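Local coordinates for protein alpha,alpha-trehalose-phosphate synthase (UDP-forming) (Burkholderia multivorans, PDB 5UOF) that is a family 20 glycosyltransferase built on the GT-B fold, in which two Rossmann-like domains face each other across a cleft, at residues 380-385 / 439-444; 241-246 / 358-363; 376-381 / 403-408. One frame throughout, in Å; residues are numbered along the deposited sequence. Where two conformers were deposited one is given.

Contact 1. Residues 380-385 / 439-444. With NA (sodium ion), chain C.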
ATOM      1  N   GLU A 380      -4.585  -5.974 -26.277  1.00 10.79           N
ATOM      2  CA  GLU A 380      -4.042  -6.576 -27.494  1.00 12.78           C
ATOM      3  C   GLU A 380      -4.411  -8.047 -27.595  1.00 12.56           C
ATOM      4  O   GLU A 380      -4.684  -8.551 -28.697  1.00 12.10           O
ATOM      5  CB  GLU A 380      -2.523  -6.432 -27.524  1.00 10.84           C
ATOM      6  CG  GLU A 380      -2.060  -4.995 -27.675  1.00 10.52           C
ATOM      7  CD  GLU A 380      -0.618  -4.784 -27.239  1.00 19.59           C
ATOM      8  OE1 GLU A 380       0.057  -5.766 -26.880  1.00 17.42           O
ATOM      9  OE2 GLU A 380      -0.156  -3.626 -27.270  1.00 19.36           O
ATOM     10  N   TYR A 381      -4.411  -8.755 -26.460  1.00 11.99           N
ATOM     11  CA  TYR A 381      -4.786 -10.163 -26.477  1.00 11.01           C
ATOM     12  C   TYR A 381      -6.207 -10.338 -27.008  1.00 11.14           C
ATOM     13  O   TYR A 381      -6.449 -11.133 -27.926  1.00 10.18           O
ATOM     14  CB  TYR A 381      -4.647 -10.780 -25.075  1.00  7.87           C
ATOM     15  CG  TYR A 381      -4.968 -12.245 -25.169  1.00 11.14           C
ATOM     16  CD1 TYR A 381      -4.009 -13.145 -25.610  1.00 13.57           C
ATOM     17  CD2 TYR A 381      -6.257 -12.711 -24.915  1.00 12.75           C
ATOM     18  CE1 TYR A 381      -4.314 -14.485 -25.769  1.00 13.97           C
ATOM     19  CE2 TYR A 381      -6.570 -14.059 -25.052  1.00  9.80           C
ATOM     20  CZ  TYR A 381      -5.589 -14.939 -25.492  1.00 10.91           C
ATOM     21  OH  TYR A 381      -5.891 -16.269 -25.670  1.00 12.47           O
ATOM     22  N   VAL A 382      -7.161  -9.593 -26.449  1.00 10.49           N
ATOM     23  CA  VAL A 382      -8.549  -9.697 -26.901  1.00 10.34           C
ATOM     24  C   VAL A 382      -8.651  -9.324 -28.374  1.00 11.57           C
ATOM     25  O   VAL A 382      -9.272 -10.031 -29.179  1.00 11.98           O
ATOM     26  CB  VAL A 382      -9.457  -8.807 -26.034  1.00 12.67           C
ATOM     27  CG1 VAL A 382     -10.877  -8.735 -26.606  1.00 12.99           C
ATOM     28  CG2 VAL A 382      -9.477  -9.306 -24.588  1.00 10.80           C
ATOM     29  N   ALA A 383      -8.034  -8.196 -28.745  1.00 11.53           N
ATOM     30  CA  ALA A 383      -8.166  -7.711 -30.118  1.00  9.52           C
ATOM     31  C   ALA A 383      -7.630  -8.711 -31.136  1.00 15.05           C
ATOM     32  O   ALA A 383      -8.064  -8.713 -32.297  1.00 15.16           O
ATOM     33  CB  ALA A 383      -7.444  -6.367 -30.263  1.00 13.48           C
ATOM     34  N   SER A 384      -6.685  -9.560 -30.733  1.00 10.02           N
ATOM     35  CA  SER A 384      -6.078 -10.504 -31.659  1.00 11.20           C
ATOM     36  C   SER A 384      -6.958 -11.720 -31.945  1.00 13.21           C
ATOM     37  O   SER A 384      -6.678 -12.453 -32.897  1.00 11.59           O
ATOM     38  CB  SER A 384      -4.725 -10.974 -31.103  1.00 11.10           C
ATOM     39  OG  SER A 384      -3.798  -9.903 -31.021  1.00 13.27           O
ATOM     40  N   GLN A 385      -8.001 -11.961 -31.159  1.00 12.59           N
ATOM     41  CA  GLN A 385      -8.683 -13.249 -31.235  1.00  9.98           C
ATOM     42  C   GLN A 385      -9.554 -13.379 -32.473  1.00 12.35           C
ATOM     43  O   GLN A 385     -10.131 -12.407 -32.972  1.00 12.55           O
ATOM     44  CB  GLN A 385      -9.552 -13.471 -29.995  1.00  8.41           C
ATOM     45  CG  GLN A 385      -8.724 -13.457 -28.717  1.00 10.10           C
ATOM     46  CD  GLN A 385      -7.587 -14.465 -28.779  1.00 14.09           C
ATOM     47  OE1 GLN A 385      -7.809 -15.662 -29.018  1.00 12.16           O
ATOM     48  NE2 GLN A 385      -6.359 -13.985 -28.603  1.00  9.32           N
ATOM     49  N   GLU A 439     -17.004 -10.975 -27.113  1.00 11.68           N
ATOM     50  CA  GLU A 439     -17.714  -9.872 -27.743  1.00 14.44           C
ATOM     51  C   GLU A 439     -18.005  -8.770 -26.740  1.00 15.26           C
ATOM     52  O   GLU A 439     -18.032  -7.594 -27.108  1.00 13.02           O
ATOM     53  CB  GLU A 439     -19.009 -10.362 -28.397  1.00 16.70           C
ATOM     54  CG  GLU A 439     -18.775 -11.345 -29.541  1.00 16.59           C
ATOM     55  CD  GLU A 439     -18.104 -10.695 -30.751  1.00 20.76           C
ATOM     56  OE1 GLU A 439     -18.302  -9.476 -30.955  1.00 19.44           O
ATOM     57  OE2 GLU A 439     -17.385 -11.406 -31.495  1.00 18.43           O
ATOM     58  N   GLU A 440     -18.232  -9.135 -25.477  1.00 14.07           N
ATOM     59  CA  GLU A 440     -18.363  -8.135 -24.423  1.00 15.42           C
ATOM     60  C   GLU A 440     -17.107  -7.271 -24.326  1.00 13.48           C
ATOM     61  O   GLU A 440     -17.185  -6.035 -24.314  1.00 15.16           O
ATOM     62  CB  GLU A 440     -18.659  -8.846 -23.104  1.00 12.15           C
ATOM     63  CG  GLU A 440     -18.745  -7.961 -21.883  1.00 18.48           C
ATOM     64  CD  GLU A 440     -19.107  -8.764 -20.645  1.00 25.08           C
ATOM     65  OE1 GLU A 440     -19.536  -9.927 -20.789  1.00 31.53           O
ATOM     66  OE2 GLU A 440     -18.957  -8.252 -19.529  1.00 22.34           O
ATOM     67  N   ASN A 441     -15.934  -7.909 -24.289  1.00  9.79           N
ATOM     68  CA  ASN A 441     -14.679  -7.165 -24.210  1.00 12.81           C
ATOM     69  C   ASN A 441     -14.407  -6.383 -25.489  1.00 17.49           C
ATOM     70  O   ASN A 441     -13.975  -5.227 -25.440  1.00 12.45           O
ATOM     71  CB  ASN A 441     -13.520  -8.119 -23.923  1.00 12.70           C
ATOM     72  CG  ASN A 441     -13.474  -8.554 -22.467  1.00 13.30           C
ATOM     73  OD1 ASN A 441     -14.076  -7.921 -21.612  1.00 12.90           O
ATOM     74  ND2 ASN A 441     -12.755  -9.636 -22.184  1.00 14.33           N
ATOM     75  N   LEU A 442     -14.644  -7.003 -26.644  1.00 13.67           N
ATOM     76  CA  LEU A 442     -14.342  -6.344 -27.913  1.00 12.13           C
ATOM     77  C   LEU A 442     -15.198  -5.095 -28.108  1.00 16.60           C
ATOM     78  O   LEU A 442     -14.726  -4.086 -28.654  1.00 14.70           O
ATOM     79  CB  LEU A 442     -14.547  -7.332 -29.057  1.00 10.93           C
ATOM     80  CG  LEU A 442     -14.340  -6.815 -30.474  1.00 15.27           C
ATOM     81  CD1 LEU A 442     -12.942  -6.216 -30.628  1.00 14.80           C
ATOM     82  CD2 LEU A 442     -14.543  -7.950 -31.462  1.00 13.71           C
ATOM     83  N   ALA A 443     -16.459  -5.140 -27.668  1.00 11.76           N
ATOM     84  CA  ALA A 443     -17.311  -3.961 -27.768  1.00 14.31           C
ATOM     85  C   ALA A 443     -16.752  -2.819 -26.930  1.00 16.05           C
ATOM     86  O   ALA A 443     -16.767  -1.661 -27.362  1.00 15.31           O
ATOM     87  CB  ALA A 443     -18.737  -4.303 -27.344  1.00 19.93           C
ATOM     88  N   ARG A 444     -16.232  -3.129 -25.739  1.00 12.89           N
ATOM     89  CA  ARG A 444     -15.603  -2.096 -24.918  1.00 13.95           C
ATOM     90  C   ARG A 444     -14.348  -1.545 -25.589  1.00 17.21           C
ATOM     91  O   ARG A 444     -14.105  -0.329 -25.568  1.00 15.01           O
ATOM     92  CB  ARG A 444     -15.272  -2.656 -23.529  1.00 15.20           C
ATOM     93  CG  ARG A 444     -16.491  -3.065 -22.685  1.00 15.60           C
ATOM     94  CD  ARG A 444     -17.428  -1.887 -22.388  1.00 16.98           C
ATOM     95  NE  ARG A 444     -16.770  -0.799 -21.662  1.00 18.27           N
ATOM     96  CZ  ARG A 444     -16.741  -0.674 -20.336  1.00 23.81           C
ATOM     97  NH1 ARG A 444     -17.326  -1.582 -19.561  1.00 23.47           N
ATOM     98  NH2 ARG A 444     -16.117   0.364 -19.784  1.00 24.47           N
TER
HETATM   99 NA    NA C 501      -7.137 -17.700 -29.912  1.00 14.93          NA
HETATM  100  O   HOH W   1      -8.659 -17.249 -31.764  1.00 14.35           O
HETATM  101  O   HOH W   2      -8.773 -19.556 -29.360  1.00 21.41           O
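Val382 meets Asn441 and Leu442 in a buried, apolar helix-to-helix contact, where helix 376-384 leans on helix 431-447 in the second Rossmann-like domain. The touching is done by the two methyl groups of the valine. CG1 stands anti to the backbone N (chi1 172°) and reaches over to Asn441 CB, 3.8 Å away. Val382 CG1 also lies 4.1 Å from Leu442 N, so it rests on the backbone of the partner helix, while the leucine side chain stays farther off. CG2 lies beside the amide end of the asparagine, at 4.1 Å from Asn441 ND2. The two side chains cross at about a right angle, and the compact, branched valine can put one methyl on the asparagine's CB and the other beside its amide nitrogen. Asparagine suits its place because it offers a carbon to Val382 while its OD1 is spent elsewhere, accepting from Gly407 N.

At the end of helix 376-384 the work is polar. Ser384 OG folds back to Glu380 O at 2.8 Å, a bond inside the same helix. The chain of Gln385 is bent at chi2 (-55°), which returns NE2 to Tyr381 O at 2.9 Å and lays it over one face of the Tyr381 ring, offset toward the rim. Tyr381 O thus takes two donors, Gln385 NE2 and the backbone N of Ser384, from opposite faces of its plane. The other end of the amide faces the sodium ion, which Gln385 OE1 binds at 2.3 Å; OE1 also accepts from Gly391 N, and NE2 has a second acceptor in Phe359 O.

The chemistry therefore divides: between 380-385 and 439-444 the contact is van der Waals packing, whereas the buried amide of Gln385, gripped at both ends, is fixed in rotation with its oxygen presented to the metal.

Contact 2. Residues 241-246 / 358-363. With NA (sodium ion), chain C; EDO (1,2-ethanediol), chain E.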
ATOM      1  N   ALA A 241      -7.360  -3.032 -36.217  1.00 15.51           N
ATOM      2  CA  ALA A 241      -6.028  -3.045 -36.811  1.00 18.59           C
ATOM      3  C   ALA A 241      -5.178  -4.178 -36.251  1.00 18.58           C
ATOM      4  O   ALA A 241      -4.423  -4.817 -36.994  1.00 17.75           O
ATOM      5  CB  ALA A 241      -5.341  -1.696 -36.587  1.00 17.81           C
ATOM      6  N   ILE A 242      -5.285  -4.440 -34.942  1.00 14.49           N
ATOM      7  CA  ILE A 242      -4.556  -5.553 -34.344  1.00 13.25           C
ATOM      8  C   ILE A 242      -5.021  -6.878 -34.933  1.00 13.96           C
ATOM      9  O   ILE A 242      -4.206  -7.746 -35.270  1.00 14.27           O
ATOM     10  CB  ILE A 242      -4.707  -5.508 -32.811  1.00 12.38           C
ATOM     11  CG1 ILE A 242      -3.899  -4.323 -32.262  1.00 16.98           C
ATOM     12  CG2 ILE A 242      -4.271  -6.824 -32.181  1.00 14.08           C
ATOM     13  CD1 ILE A 242      -4.176  -3.984 -30.809  1.00 15.78           C
ATOM     14  N   ALA A 243      -6.336  -7.058 -35.072  1.00 15.58           N
ATOM     15  CA  ALA A 243      -6.842  -8.326 -35.591  1.00 20.21           C
ATOM     16  C   ALA A 243      -6.351  -8.563 -37.012  1.00 14.45           C
ATOM     17  O   ALA A 243      -5.954  -9.682 -37.366  1.00 14.49           O
ATOM     18  CB  ALA A 243      -8.369  -8.348 -35.541  1.00 17.71           C
ATOM     19  N   GLN A 244      -6.368  -7.518 -37.835  1.00 15.23           N
ATOM     20  CA  GLN A 244      -5.888  -7.640 -39.209  0.51 19.16           C
ATOM     21  C   GLN A 244      -4.407  -7.995 -39.239  1.00 19.91           C
ATOM     22  O   GLN A 244      -3.974  -8.844 -40.031  1.00 20.14           O
ATOM     23  CB  GLN A 244      -6.144  -6.337 -39.970  0.51 22.18           C
ATOM     24  CG  GLN A 244      -5.589  -6.320 -41.384  0.51 18.11           C
ATOM     25  CD  GLN A 244      -5.703  -4.953 -42.059  0.51 23.54           C
ATOM     26  OE1 GLN A 244      -5.441  -3.918 -41.444  0.51 26.94           O
ATOM     27  NE2 GLN A 244      -6.096  -4.950 -43.326  0.51 22.99           N
ATOM     28  N   ALA A 245      -3.612  -7.355 -38.367  1.00 16.95           N
ATOM     29  CA  ALA A 245      -2.185  -7.650 -38.306  1.00 16.98           C
ATOM     30  C   ALA A 245      -1.942  -9.088 -37.879  1.00 19.60           C
ATOM     31  O   ALA A 245      -1.083  -9.774 -38.446  1.00 19.73           O
ATOM     32  CB  ALA A 245      -1.484  -6.690 -37.345  1.00 19.09           C
ATOM     33  N   ALA A 246      -2.680  -9.556 -36.870  1.00 14.08           N
ATOM     34  CA  ALA A 246      -2.515 -10.929 -36.408  1.00 13.79           C
ATOM     35  C   ALA A 246      -2.749 -11.906 -37.555  1.00 17.80           C
ATOM     36  O   ALA A 246      -1.942 -12.816 -37.782  1.00 18.37           O
ATOM     37  CB  ALA A 246      -3.462 -11.201 -35.240  1.00 13.47           C
ATOM     38  N   PHE A 358       0.723 -14.888 -32.243  1.00 10.74           N
ATOM     39  CA  PHE A 358       0.786 -15.849 -31.142  1.00 12.97           C
ATOM     40  C   PHE A 358      -0.463 -15.749 -30.276  1.00 12.11           C
ATOM     41  O   PHE A 358      -1.013 -16.769 -29.843  1.00 11.97           O
ATOM     42  CB  PHE A 358       2.016 -15.616 -30.256  1.00 11.02           C
ATOM     43  CG  PHE A 358       3.343 -15.770 -30.950  1.00 14.05           C
ATOM     44  CD1 PHE A 358       3.484 -16.505 -32.111  1.00 16.01           C
ATOM     45  CD2 PHE A 358       4.473 -15.174 -30.395  1.00 17.07           C
ATOM     46  CE1 PHE A 358       4.734 -16.635 -32.721  1.00 19.16           C
ATOM     47  CE2 PHE A 358       5.711 -15.296 -30.990  1.00 17.37           C
ATOM     48  CZ  PHE A 358       5.844 -16.017 -32.161  1.00 17.99           C
ATOM     49  N   PHE A 359      -0.892 -14.519 -29.964  1.00 13.14           N
ATOM     50  CA  PHE A 359      -2.120 -14.356 -29.193  1.00 13.20           C
ATOM     51  C   PHE A 359      -3.293 -15.011 -29.905  1.00 11.78           C
ATOM     52  O   PHE A 359      -4.116 -15.691 -29.281  1.00 12.60           O
ATOM     53  CB  PHE A 359      -2.433 -12.871 -28.976  1.00 10.49           C
ATOM     54  CG  PHE A 359      -1.470 -12.147 -28.073  1.00 10.95           C
ATOM     55  CD1 PHE A 359      -0.674 -12.830 -27.172  1.00  9.54           C
ATOM     56  CD2 PHE A 359      -1.374 -10.760 -28.139  1.00  9.72           C
ATOM     57  CE1 PHE A 359       0.199 -12.139 -26.336  1.00 11.87           C
ATOM     58  CE2 PHE A 359      -0.513 -10.069 -27.312  1.00 13.50           C
ATOM     59  CZ  PHE A 359       0.283 -10.754 -26.415  1.00 16.69           C
ATOM     60  N   ARG A 360      -3.398 -14.806 -31.212  1.00 10.27           N
ATOM     61  CA  ARG A 360      -4.552 -15.353 -31.917  1.00 12.57           C
ATOM     62  C   ARG A 360      -4.555 -16.878 -31.860  1.00 12.31           C
ATOM     63  O   ARG A 360      -5.614 -17.494 -31.709  1.00 13.70           O
ATOM     64  CB  ARG A 360      -4.577 -14.867 -33.365  1.00 11.13           C
ATOM     65  CG  ARG A 360      -5.882 -15.236 -34.115  1.00  9.47           C
ATOM     66  CD  ARG A 360      -5.911 -14.489 -35.448  1.00 13.65           C
ATOM     67  NE  ARG A 360      -7.154 -14.612 -36.228  1.00 14.49           N
ATOM     68  CZ  ARG A 360      -8.132 -13.702 -36.245  1.00 16.67           C
ATOM     69  NH1 ARG A 360      -8.054 -12.606 -35.499  1.00 10.18           N
ATOM     70  NH2 ARG A 360      -9.190 -13.875 -37.033  1.00 14.94           N
ATOM     71  N   MET A 361      -3.377 -17.503 -31.968  1.00 11.38           N
ATOM     72  CA  MET A 361      -3.243 -18.961 -31.928  0.69 15.31           C
ATOM     73  C   MET A 361      -3.628 -19.519 -30.569  1.00 13.56           C
ATOM     74  O   MET A 361      -4.139 -20.639 -30.464  1.00 15.76           O
ATOM     75  CB  MET A 361      -1.796 -19.357 -32.242  0.69 13.62           C
ATOM     76  CG  MET A 361      -1.501 -20.847 -32.171  0.69 20.53           C
ATOM     77  SD  MET A 361       0.251 -21.270 -32.354  0.69 23.79           S
ATOM     78  CE  MET A 361       0.841 -19.832 -33.227  0.69 27.24           C
ATOM     79  N   SER A 362      -3.358 -18.756 -29.518  1.00 11.69           N
ATOM     80  CA  SER A 362      -3.501 -19.264 -28.163  1.00 15.11           C
ATOM     81  C   SER A 362      -4.967 -19.384 -27.747  1.00 15.95           C
ATOM     82  O   SER A 362      -5.871 -18.794 -28.338  1.00 15.03           O
ATOM     83  CB  SER A 362      -2.775 -18.350 -27.191  1.00 15.41           C
ATOM     84  OG  SER A 362      -3.532 -17.171 -27.015  1.00 14.51           O
ATOM     85  N   GLN A 363      -5.191 -20.156 -26.686  1.00 10.73           N
ATOM     86  CA  GLN A 363      -6.515 -20.311 -26.107  1.00 12.81           C
ATOM     87  C   GLN A 363      -6.732 -19.475 -24.853  1.00 11.64           C
ATOM     88  O   GLN A 363      -7.887 -19.234 -24.484  1.00 10.82           O
ATOM     89  CB  GLN A 363      -6.759 -21.783 -25.765  1.00 15.92           C
ATOM     90  CG  GLN A 363      -7.034 -22.658 -26.989  1.00 18.08           C
ATOM     91  CD  GLN A 363      -5.793 -22.966 -27.807  1.00 19.04           C
ATOM     92  OE1 GLN A 363      -4.680 -23.078 -27.283  1.00 13.82           O
ATOM     93  NE2 GLN A 363      -5.983 -23.106 -29.111  1.00 21.84           N
TER
HETATM   94 NA    NA C 501      -7.137 -17.700 -29.912  1.00 14.93          NA
HETATM   95  C1  EDO E 503      -1.954 -24.366 -31.434  1.00 50.88           C
HETATM   96  O1  EDO E 503      -1.129 -25.330 -30.767  1.00 51.34           O
HETATM   97  C2  EDO E 503      -2.830 -23.698 -30.383  1.00 45.14           C
HETATM   98  O2  EDO E 503      -3.425 -24.727 -29.588  1.00 40.44           O
HETATM   99  O   HOH W   1      -8.659 -17.249 -31.764  1.00 14.35           O
HETATM  100  O   HOH W   2      -8.773 -19.556 -29.360  1.00 21.41           O
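A chi1 of -171° sets Arg360 CG anti to the backbone N, and from there the chain runs extended as far as NE, carrying the residue along the flank of Ala246 and Ala243. Ala246 CB lies 4.1 Å from Arg360 CD, a plain methyl-to-methylene contact, and Ala243 CB lies 4.3 Å from Arg360 NH1. Alanines suit these places because their small side chains let a long arginine lie close to the helix. The polar end has its main partner elsewhere: NH1 donates to Ser384 O.

While the side chain lies along helix 239-248, the backbone serves the sodium ion. Arg360 O binds it at 2.4 Å and Ser362 O at 2.3 Å, and two waters share the shell with Gln385. Ser362 is where the chain leaves helical geometry, which turns its carbonyl to the metal; its OG bonds back to Phe359 O at 2.8 Å.

In the fold, helix 352-361 packs against helix 239-248, with Ala246 on Met356, and against helix 376-384, with Phe359 on Ser384; Phe358 packs on Leu258 of helix 253-262. Beyond Ser362, Gln363 leads into strand 364-367 and makes backbone bonds to Leu267 and Val392.

Contact 3. Residues 376-381 / 403-408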
ATOM      1  N   LEU A 376      -1.736  -2.874 -21.669  1.00 10.85           N
ATOM      2  CA  LEU A 376      -2.181  -2.960 -23.053  1.00 12.14           C
ATOM      3  C   LEU A 376      -2.069  -4.371 -23.620  1.00 13.69           C
ATOM      4  O   LEU A 376      -2.780  -4.695 -24.578  1.00 13.36           O
ATOM      5  CB  LEU A 376      -1.390  -1.969 -23.915  1.00 13.58           C
ATOM      6  CG  LEU A 376      -1.589  -0.499 -23.507  1.00 14.36           C
ATOM      7  CD1 LEU A 376      -0.646   0.411 -24.278  1.00 20.94           C
ATOM      8  CD2 LEU A 376      -3.039  -0.057 -23.703  1.00 17.23           C
ATOM      9  N   VAL A 377      -1.220  -5.226 -23.045  1.00 11.45           N
ATOM     10  CA  VAL A 377      -1.195  -6.619 -23.491  1.00 10.80           C
ATOM     11  C   VAL A 377      -2.570  -7.258 -23.331  1.00 12.32           C
ATOM     12  O   VAL A 377      -3.019  -8.001 -24.206  1.00 12.16           O
ATOM     13  CB  VAL A 377      -0.097  -7.411 -22.751  1.00 14.78           C
ATOM     14  CG1 VAL A 377      -0.334  -8.913 -22.860  1.00 13.67           C
ATOM     15  CG2 VAL A 377       1.274  -7.046 -23.317  1.00 20.63           C
ATOM     16  N   ALA A 378      -3.279  -6.959 -22.231  1.00  8.93           N
ATOM     17  CA  ALA A 378      -4.624  -7.517 -22.069  1.00 10.85           C
ATOM     18  C   ALA A 378      -5.544  -7.097 -23.217  1.00 12.00           C
ATOM     19  O   ALA A 378      -6.299  -7.917 -23.750  1.00 10.91           O
ATOM     20  CB  ALA A 378      -5.215  -7.097 -20.721  1.00 11.28           C
ATOM     21  N   LYS A 379      -5.474  -5.827 -23.631  1.00  8.95           N
ATOM     22  CA  LYS A 379      -6.341  -5.354 -24.703  1.00  7.95           C
ATOM     23  C   LYS A 379      -5.901  -5.923 -26.046  1.00 12.89           C
ATOM     24  O   LYS A 379      -6.744  -6.314 -26.871  1.00 12.62           O
ATOM     25  CB  LYS A 379      -6.348  -3.818 -24.723  1.00 11.40           C
ATOM     26  CG  LYS A 379      -6.857  -3.211 -23.395  1.00 12.73           C
ATOM     27  CD  LYS A 379      -7.122  -1.721 -23.500  1.00 11.71           C
ATOM     28  CE  LYS A 379      -7.848  -1.199 -22.233  1.00 12.83           C
ATOM     29  NZ  LYS A 379      -8.179   0.269 -22.315  1.00 12.29           N
ATOM     30  N   GLU A 380      -4.585  -5.974 -26.277  1.00 10.79           N
ATOM     31  CA  GLU A 380      -4.042  -6.576 -27.494  1.00 12.78           C
ATOM     32  C   GLU A 380      -4.411  -8.047 -27.595  1.00 12.56           C
ATOM     33  O   GLU A 380      -4.684  -8.551 -28.697  1.00 12.10           O
ATOM     34  CB  GLU A 380      -2.523  -6.432 -27.524  1.00 10.84           C
ATOM     35  CG  GLU A 380      -2.060  -4.995 -27.675  1.00 10.52           C
ATOM     36  CD  GLU A 380      -0.618  -4.784 -27.239  1.00 19.59           C
ATOM     37  OE1 GLU A 380       0.057  -5.766 -26.880  1.00 17.42           O
ATOM     38  OE2 GLU A 380      -0.156  -3.626 -27.270  1.00 19.36           O
ATOM     39  N   TYR A 381      -4.411  -8.755 -26.460  1.00 11.99           N
ATOM     40  CA  TYR A 381      -4.786 -10.163 -26.477  1.00 11.01           C
ATOM     41  C   TYR A 381      -6.207 -10.338 -27.008  1.00 11.14           C
ATOM     42  O   TYR A 381      -6.449 -11.133 -27.926  1.00 10.18           O
ATOM     43  CB  TYR A 381      -4.647 -10.780 -25.075  1.00  7.87           C
ATOM     44  CG  TYR A 381      -4.968 -12.245 -25.169  1.00 11.14           C
ATOM     45  CD1 TYR A 381      -4.009 -13.145 -25.610  1.00 13.57           C
ATOM     46  CD2 TYR A 381      -6.257 -12.711 -24.915  1.00 12.75           C
ATOM     47  CE1 TYR A 381      -4.314 -14.485 -25.769  1.00 13.97           C
ATOM     48  CE2 TYR A 381      -6.570 -14.059 -25.052  1.00  9.80           C
ATOM     49  CZ  TYR A 381      -5.589 -14.939 -25.492  1.00 10.91           C
ATOM     50  OH  TYR A 381      -5.891 -16.269 -25.670  1.00 12.47           O
ATOM     51  N   ALA A 403     -11.216  -2.553 -15.265  1.00 12.84           N
ATOM     52  CA  ALA A 403     -12.417  -1.735 -15.182  1.00 17.65           C
ATOM     53  C   ALA A 403     -13.216  -1.768 -16.476  1.00 17.80           C
ATOM     54  O   ALA A 403     -14.411  -1.464 -16.465  1.00 21.71           O
ATOM     55  CB  ALA A 403     -12.032  -0.290 -14.844  1.00 19.01           C
ATOM     56  N   GLU A 404     -12.584  -2.139 -17.579  1.00 13.17           N
ATOM     57  CA  GLU A 404     -13.215  -2.166 -18.896  0.60 14.25           C
ATOM     58  C   GLU A 404     -13.490  -3.570 -19.399  1.00 13.57           C
ATOM     59  O   GLU A 404     -14.568  -3.827 -19.953  1.00 14.29           O
ATOM     60  CB  GLU A 404     -12.327  -1.446 -19.921  0.60 12.77           C
ATOM     61  CG  GLU A 404     -12.155   0.040 -19.671  0.60 14.03           C
ATOM     62  CD  GLU A 404     -11.140   0.675 -20.611  0.60 19.21           C
ATOM     63  OE1 GLU A 404      -9.934   0.717 -20.266  0.60  9.45           O
ATOM     64  OE2 GLU A 404     -11.559   1.122 -21.705  0.60 21.40           O
ATOM     65  N   LEU A 405     -12.536  -4.482 -19.225  1.00 12.20           N
ATOM     66  CA  LEU A 405     -12.627  -5.823 -19.803  1.00 10.36           C
ATOM     67  C   LEU A 405     -13.430  -6.733 -18.875  1.00 12.86           C
ATOM     68  O   LEU A 405     -12.924  -7.674 -18.262  1.00 12.98           O
ATOM     69  CB  LEU A 405     -11.232  -6.368 -20.083  1.00 10.00           C
ATOM     70  CG  LEU A 405     -10.417  -5.493 -21.059  1.00 10.64           C
ATOM     71  CD1 LEU A 405      -9.031  -6.079 -21.295  1.00 11.19           C
ATOM     72  CD2 LEU A 405     -11.153  -5.287 -22.394  1.00 14.03           C
ATOM     73  N   THR A 406     -14.727  -6.430 -18.799  1.00 11.53           N
ATOM     74  CA  THR A 406     -15.608  -7.139 -17.881  1.00 13.00           C
ATOM     75  C   THR A 406     -15.860  -8.579 -18.304  1.00 18.15           C
ATOM     76  O   THR A 406     -16.376  -9.360 -17.492  1.00 17.43           O
ATOM     77  CB  THR A 406     -16.937  -6.390 -17.759  1.00 15.50           C
ATOM     78  OG1 THR A 406     -17.507  -6.208 -19.059  1.00 17.99           O
ATOM     79  CG2 THR A 406     -16.711  -5.018 -17.105  1.00 20.59           C
ATOM     80  N   GLY A 407     -15.503  -8.950 -19.534  1.00 16.50           N
ATOM     81  CA  GLY A 407     -15.610 -10.332 -19.972  1.00 13.27           C
ATOM     82  C   GLY A 407     -14.416 -11.193 -19.621  1.00 11.48           C
ATOM     83  O   GLY A 407     -14.440 -12.403 -19.854  1.00 12.09           O
ATOM     84  N   ALA A 408     -13.349 -10.598 -19.091  1.00 10.67           N
ATOM     85  CA  ALA A 408     -12.239 -11.401 -18.598  1.00 11.64           C
ATOM     86  C   ALA A 408     -12.669 -12.207 -17.384  1.00 13.44           C
ATOM     87  O   ALA A 408     -13.615 -11.849 -16.681  1.00 13.12           O
ATOM     88  CB  ALA A 408     -11.050 -10.514 -18.213  1.00 13.43           C
TER
HETATM   89  O   HOH W   3      -9.847   0.503 -24.558  1.00 14.21           O
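Lys379 and Glu404 form a salt bridge that ties helix 376-384 to the loop between strands 392-396 and 409-411. The lysine starts with CG beside its backbone N (chi1 -60°) and runs fully extended beyond it, which carries the ammonium across to the loop. There NZ donates to Glu404 OE1 at 2.7 Å, meeting the syn side of the oxygen but 34° out of the carboxylate plane, and the two side chains cross at about a right angle. A water lies 2.8 Å from Lys379 NZ and accepts from it; its link onward to Glu404 OE2 is long and weak. Glu404 was modelled in two conformers, and this description holds for one of them.

Apolar packing supplies the second tie. Leu405 points its CD1 at the helix, 4.0 Å from Ala378 CB and 4.2 Å from Lys379 CG. Alanine gives the leucine room to approach the helix, and the lysine lends its hydrocarbon stem to the same patch. Leu393 of the sheet and Leu445 of helix 431-447 close in on Leu405 as well.

Backbone bonds shape the loop itself. Leu405 is the centre of an inverse gamma turn, with a weak bond from Thr406 N to Glu404 O, and it also opens a type I beta turn in which Ala408 N donates to Leu405 O at 3.1 Å. Within that turn Gly407 N is held by Asn441 OD1.

Chemically, in the conformer described, the charge of the buried ammonium is probably balanced by Glu404: NZ gives to Glu404 OE1, to the water and to Ile235 O, three acceptors for its three protons. Glu404 OE2 in turn accepts from Asn448 ND2, and this setting would be expected to favour the charged forms of both residues.

All three contacts lie in the second Rossmann-like domain, on the same side of the chain's centre. Contacts 1 and 3 are close neighbours, their centres about 7 Å apart, and both use helix 376-384, sharing Glu380 and Tyr381. Contact 2 has its centre about 10 Å from that of contact 1 and 14 Å from that of contact 3. Along the chain it closes before the other two open. The sodium ion and its two waters join contacts 1 and 2, and Tyr381 OH, bonded to Ser362 OG, links helix 376-384 to the end of helix 352-361. Helix 376-384 thus packs on helix 431-447 and the loop 403-408, and the residue just past its end, Gln385, binds the sodium ion.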